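Local atomic coordinates of catalase (Bacillus pumilus, PDB entry 4QOL), a protein that breaks down hydrogen peroxide to water and oxygen at a heme and also shows peroxidase-like reactivity toward phenolic substrates. Residues D36-L39 / I40-A44; D145-H148 / S149-D153. One frame throughout, in Å; residues are numbered along the deposited sequence.

Contact 1: D36-L39 / I40-A44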
loop_
_atom_site.group_PDB
_atom_site.type_symbol
_atom_site.label_atom_id
_atom_site.label_comp_id
_atom_site.label_asym_id
_atom_site.label_seq_id
_atom_site.Cartn_x
_atom_site.Cartn_y
_atom_site.Cartn_z
ATOM N N ASP A 36 24.545 -8.302 5.973
ATOM C CA ASP A 36 24.205 -8.305 7.398
ATOM C C ASP A 36 22.705 -8.437 7.440
ATOM O O ASP A 36 21.976 -7.433 7.565
ATOM C CB ASP A 36 24.651 -6.993 8.066
ATOM C CG ASP A 36 24.491 -7.019 9.598
ATOM O OD1 ASP A 36 23.769 -7.896 10.106
ATOM O OD2 ASP A 36 25.173 -6.206 10.263
ATOM N N TYR A 37 22.225 -9.651 7.250
ATOM C CA TYR A 37 20.797 -9.853 7.123
ATOM C C TYR A 37 20.053 -9.392 8.386
ATOM O O TYR A 37 18.962 -8.832 8.301
ATOM C CB TYR A 37 20.488 -11.345 6.869
ATOM C CG TYR A 37 18.990 -11.637 6.821
ATOM C CD1 TYR A 37 18.276 -11.429 5.636
ATOM C CD2 TYR A 37 18.271 -12.095 7.957
ATOM C CE1 TYR A 37 16.923 -11.708 5.563
ATOM C CE2 TYR A 37 16.912 -12.334 7.881
ATOM C CZ TYR A 37 16.232 -12.157 6.678
ATOM O OH TYR A 37 14.874 -12.351 6.616
ATOM N N HIS A 38 20.606 -9.697 9.558
ATOM C CA HIS A 38 19.962 -9.281 10.786
ATOM C C HIS A 38 19.766 -7.763 10.868
ATOM O O HIS A 38 18.684 -7.287 11.226
ATOM C CB HIS A 38 20.749 -9.775 12.017
ATOM C CG HIS A 38 20.185 -9.323 13.350
ATOM N ND1 HIS A 38 18.845 -9.377 13.667
ATOM C CD2 HIS A 38 20.793 -8.879 14.467
ATOM C CE1 HIS A 38 18.654 -8.969 14.912
ATOM N NE2 HIS A 38 19.806 -8.600 15.398
ATOM N N LEU A 39 20.798 -7.007 10.564
ATOM C CA LEU A 39 20.723 -5.535 10.577
ATOM C C LEU A 39 19.613 -5.070 9.611
ATOM O O LEU A 39 18.739 -4.278 9.989
ATOM C CB LEU A 39 22.038 -4.850 10.166
ATOM C CG LEU A 39 22.078 -3.333 10.004
ATOM C CD1 LEU A 39 21.939 -2.650 11.382
ATOM C CD2 LEU A 39 23.365 -2.787 9.336
ATOM N N ILE A 40 19.670 -5.566 8.376
ATOM C CA ILE A 40 18.779 -5.060 7.371
ATOM C C ILE A 40 17.339 -5.506 7.704
ATOM O O ILE A 40 16.372 -4.702 7.600
ATOM C CB ILE A 40 19.202 -5.469 5.957
ATOM C CG1 ILE A 40 20.571 -4.917 5.605
ATOM C CG2 ILE A 40 18.171 -5.011 4.940
ATOM C CD1 ILE A 40 20.664 -3.421 5.738
ATOM N N GLU A 41 17.137 -6.747 8.181
ATOM C CA GLU A 41 15.762 -7.200 8.449
ATOM C C GLU A 41 15.157 -6.367 9.594
ATOM O O GLU A 41 13.978 -6.004 9.572
ATOM C CB GLU A 41 15.759 -8.693 8.827
ATOM C CG GLU A 41 14.364 -9.320 9.095
ATOM C CD GLU A 41 14.441 -10.737 9.703
ATOM O OE1 GLU A 41 14.641 -10.835 10.908
ATOM O OE2 GLU A 41 14.072 -11.664 9.011
ATOM N N LYS A 42 15.958 -6.135 10.639
ATOM C CA LYS A 42 15.546 -5.450 11.844
ATOM C C LYS A 42 15.259 -3.968 11.538
ATOM O O LYS A 42 14.189 -3.483 11.882
ATOM C CB LYS A 42 16.617 -5.647 12.930
ATOM C CG LYS A 42 16.273 -5.035 14.266
ATOM C CD LYS A 42 17.506 -5.178 15.180
ATOM C CE LYS A 42 17.327 -4.635 16.578
ATOM N NZ LYS A 42 18.583 -4.771 17.384
ATOM N N LEU A 43 16.177 -3.269 10.834
ATOM C CA LEU A 43 15.898 -1.894 10.371
ATOM C C LEU A 43 14.701 -1.814 9.406
ATOM O O LEU A 43 13.806 -0.934 9.555
ATOM C CB LEU A 43 17.126 -1.259 9.752
ATOM C CG LEU A 43 18.321 -0.873 10.642
ATOM C CD1 LEU A 43 19.387 -0.311 9.767
ATOM C CD2 LEU A 43 17.883 0.082 11.752
ATOM N N ALA A 44 14.571 -2.770 8.490
ATOM C CA ALA A 44 13.520 -2.688 7.481
ATOM C C ALA A 44 12.150 -2.859 8.155
ATOM O O ALA A 44 11.155 -2.233 7.752
ATOM C CB ALA A 44 13.714 -3.781 6.394
HETATM O O HOH W 1 16.403 -9.882 12.469
#
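Tyr37 and Glu41, one helical turn apart, meet twice. Tyr37 OH donates to Glu41 OE2 at 2.6 Å, reaching the oxygen on its anti side and 31° out of the carboxylate plane, while Glu41 CB lies over one face of the phenol ring, offset toward the rim, in a CH-pi contact 4.2 Å from the ring centroid. With Glu41 CG trans to the backbone N (chi1 -178°) and the chain extended beyond it, the carboxylate reaches back past CE2 to the hydroxyl, its plane turned 69° from the ring. Glu41 OE1 accepts a hydrogen bond from a water at 2.5 Å that also sits in plane at the edge of the His38 imidazole, 2.8 Å from ND1. These residues form the opening turns of helix 37-46 in the N-terminal arm of the catalase fold, which reaches into neighbouring subunits. Asp36 is its N-cap: OD1 accepts from Leu39 N at 3.1 Å and is also salt-bridged to Arg413 of the second subunit. Cutting Glu41 back to an alanine is likely to leave the Tyr37 hydroxyl without this acceptor and the bridging water without its carboxylate anchor. Lys42 runs fully extended alongside His38, its CD 4.0 Å from CE1, and its NZ forms a salt bridge with Asp145 of the second subunit; His38 NE2 is hydrogen-bonded to Asn20. Leu39 and Leu43 lie side by side, CD1 to CD1 at 3.8 Å, with Leu43 near a bound heme.

Contact 2: D145-H148 / S149-D153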
loop_
_atom_site.group_PDB
_atom_site.type_symbol
_atom_site.label_atom_id
_atom_site.label_comp_id
_atom_site.label_asym_id
_atom_site.label_seq_id
_atom_site.Cartn_x
_atom_site.Cartn_y
_atom_site.Cartn_z
ATOM N N ASP A 145 -16.270 18.293 4.401
ATOM C CA ASP A 145 -16.258 19.730 4.546
ATOM C C ASP A 145 -16.215 20.120 6.053
ATOM O O ASP A 145 -15.380 20.997 6.458
ATOM C CB ASP A 145 -17.517 20.367 3.931
ATOM C CG ASP A 145 -17.589 20.166 2.419
ATOM O OD1 ASP A 145 -16.618 20.566 1.744
ATOM O OD2 ASP A 145 -18.594 19.489 2.008
ATOM N N MET A 146 -17.104 19.518 6.847
ATOM C CA MET A 146 -17.126 19.759 8.287
ATOM C C MET A 146 -15.761 19.471 8.913
ATOM O O MET A 146 -15.168 20.328 9.613
ATOM C CB MET A 146 -18.208 18.948 8.938
ATOM C CG MET A 146 -18.398 19.256 10.400
ATOM S SD MET A 146 -19.221 17.861 11.230
ATOM C CE MET A 146 -17.825 16.968 11.835
ATOM N N VAL A 147 -15.274 18.277 8.639
ATOM C CA VAL A 147 -13.987 17.855 9.154
ATOM C C VAL A 147 -12.831 18.811 8.731
ATOM O O VAL A 147 -12.005 19.210 9.549
ATOM C CB VAL A 147 -13.691 16.433 8.822
ATOM C CG1 VAL A 147 -12.288 16.061 9.258
ATOM C CG2 VAL A 147 -14.693 15.540 9.564
ATOM N N HIS A 148 -12.773 19.117 7.435
ATOM C CA HIS A 148 -11.714 19.990 6.956
ATOM C C HIS A 148 -11.780 21.375 7.638
ATOM O O HIS A 148 -10.697 21.983 7.868
ATOM C CB HIS A 148 -11.817 20.163 5.458
ATOM C CG HIS A 148 -11.385 18.976 4.639
ATOM N ND1 HIS A 148 -11.358 19.010 3.278
ATOM C CD2 HIS A 148 -10.999 17.723 4.994
ATOM C CE1 HIS A 148 -10.887 17.856 2.819
ATOM N NE2 HIS A 148 -10.660 17.076 3.843
ATOM N N SER A 149 -12.995 21.872 7.944
ATOM C CA SER A 149 -13.095 23.202 8.630
ATOM C C SER A 149 -12.588 23.152 10.052
ATOM O O SER A 149 -11.996 24.105 10.528
ATOM C CB SER A 149 -14.544 23.725 8.562
ATOM O OG SER A 149 -15.340 23.161 9.578
ATOM N N LEU A 150 -12.717 21.999 10.711
ATOM C CA LEU A 150 -12.372 21.797 12.130
ATOM C C LEU A 150 -10.924 21.431 12.314
ATOM O O LEU A 150 -10.269 21.800 13.301
ATOM C CB LEU A 150 -13.207 20.706 12.753
ATOM C CG LEU A 150 -14.659 21.134 13.053
ATOM C CD1 LEU A 150 -15.572 19.878 13.134
ATOM C CD2 LEU A 150 -14.748 21.905 14.345
ATOM N N LYS A 151 -10.397 20.712 11.334
ATOM C CA LYS A 151 -9.033 20.254 11.346
ATOM C C LYS A 151 -8.084 21.415 11.258
ATOM O O LYS A 151 -8.378 22.499 10.711
ATOM C CB LYS A 151 -8.731 19.313 10.161
ATOM C CG LYS A 151 -9.303 17.860 10.278
ATOM C CD LYS A 151 -8.388 16.940 10.988
ATOM C CE LYS A 151 -8.949 15.555 11.222
ATOM N NZ LYS A 151 -7.871 14.640 11.745
ATOM N N PRO A 152 -6.854 21.207 11.753
ATOM C CA PRO A 152 -5.816 22.187 11.515
ATOM C C PRO A 152 -5.811 22.740 10.080
ATOM O O PRO A 152 -5.951 21.991 9.130
ATOM C CB PRO A 152 -4.530 21.410 11.878
ATOM C CG PRO A 152 -5.008 20.542 13.038
ATOM C CD PRO A 152 -6.390 20.089 12.577
ATOM N N ASP A 153 -5.621 24.065 9.974
ATOM C CA ASP A 153 -5.518 24.765 8.697
ATOM C C ASP A 153 -4.502 24.034 7.828
ATOM O O ASP A 153 -3.411 23.629 8.330
ATOM C CB ASP A 153 -5.196 26.234 8.979
ATOM C CG ASP A 153 -4.955 27.078 7.761
ATOM O OD1 ASP A 153 -4.019 26.793 7.017
ATOM O OD2 ASP A 153 -5.580 28.161 7.602
HETATM O O HOH W 2 -8.076 21.427 7.327
#
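Met146 reaches across Leu150 at an oblique angle, its CE 3.9 Å from Leu150 CD1 and its CG almost as near to the same methyl. The thioether is bent at its last torsion (chi3 94°), which brings the terminal methyl round to the leucine. Both also pack on other parts of the chain, Met146 on Phe135 and Phe136, Leu150 on Ile99 and on Tyr164 of helix 161-169. The backbone carbonyl of Met146 is gripped twice: Leu150 N approaches in the carbonyl plane at 3.2 Å, and Ser149 OG donates to the same oxygen at 2.8 Å. Ser149 OG is tucked between its own backbone N and carbonyl carbon (chi1 83°), a placing that turns the hydroxyl back against the preceding turn and satisfies this buried polar group. These bonds belong to the last turn of helix 143-150 in the heme-binding catalase fold; Lys151 is the first residue to leave helical geometry, yet its N still donates to Val147 O at 2.8 Å. The Lys151 side chain starts out beside Val147, CG 3.6 Å from Val147 CG1, then bends at chi2 (-87°) and carries NZ away to the carbonyls of Ile99 and Val55. Beyond the helix a water donates to His148 O at 2.7 Å and to Pro152 O, tying the end of the helix to the departing chain. The His148 imidazole lies between two other chains, NE2 hydrogen-bonded to Glu49 of the second subunit and ND1 to Asn383 O of the fourth.

How the contacts relate
Both contacts are buried in the assembled tetramer, but contact 1 lies about 39 Å from the centre of its chain and contact 2 about 17 Å (centre to centre). Three other subunits come within reach of contact 1 and two of contact 2, consistent with a larger share of burial between chains for contact 1. They sit at opposite ends of two separate helices, the start of helix 37-46 and the finish of helix 143-150, with nearest atoms about 26 Å apart within one chain. Side-chain polar bonds, a carboxylate with a phenol and a water, set 36-44 apart, whereas 145-153 combines apolar packing with two hydrogen bonds to one backbone carbonyl oxygen. Between chains, Lys42-Asp145 pairing joins the two helices.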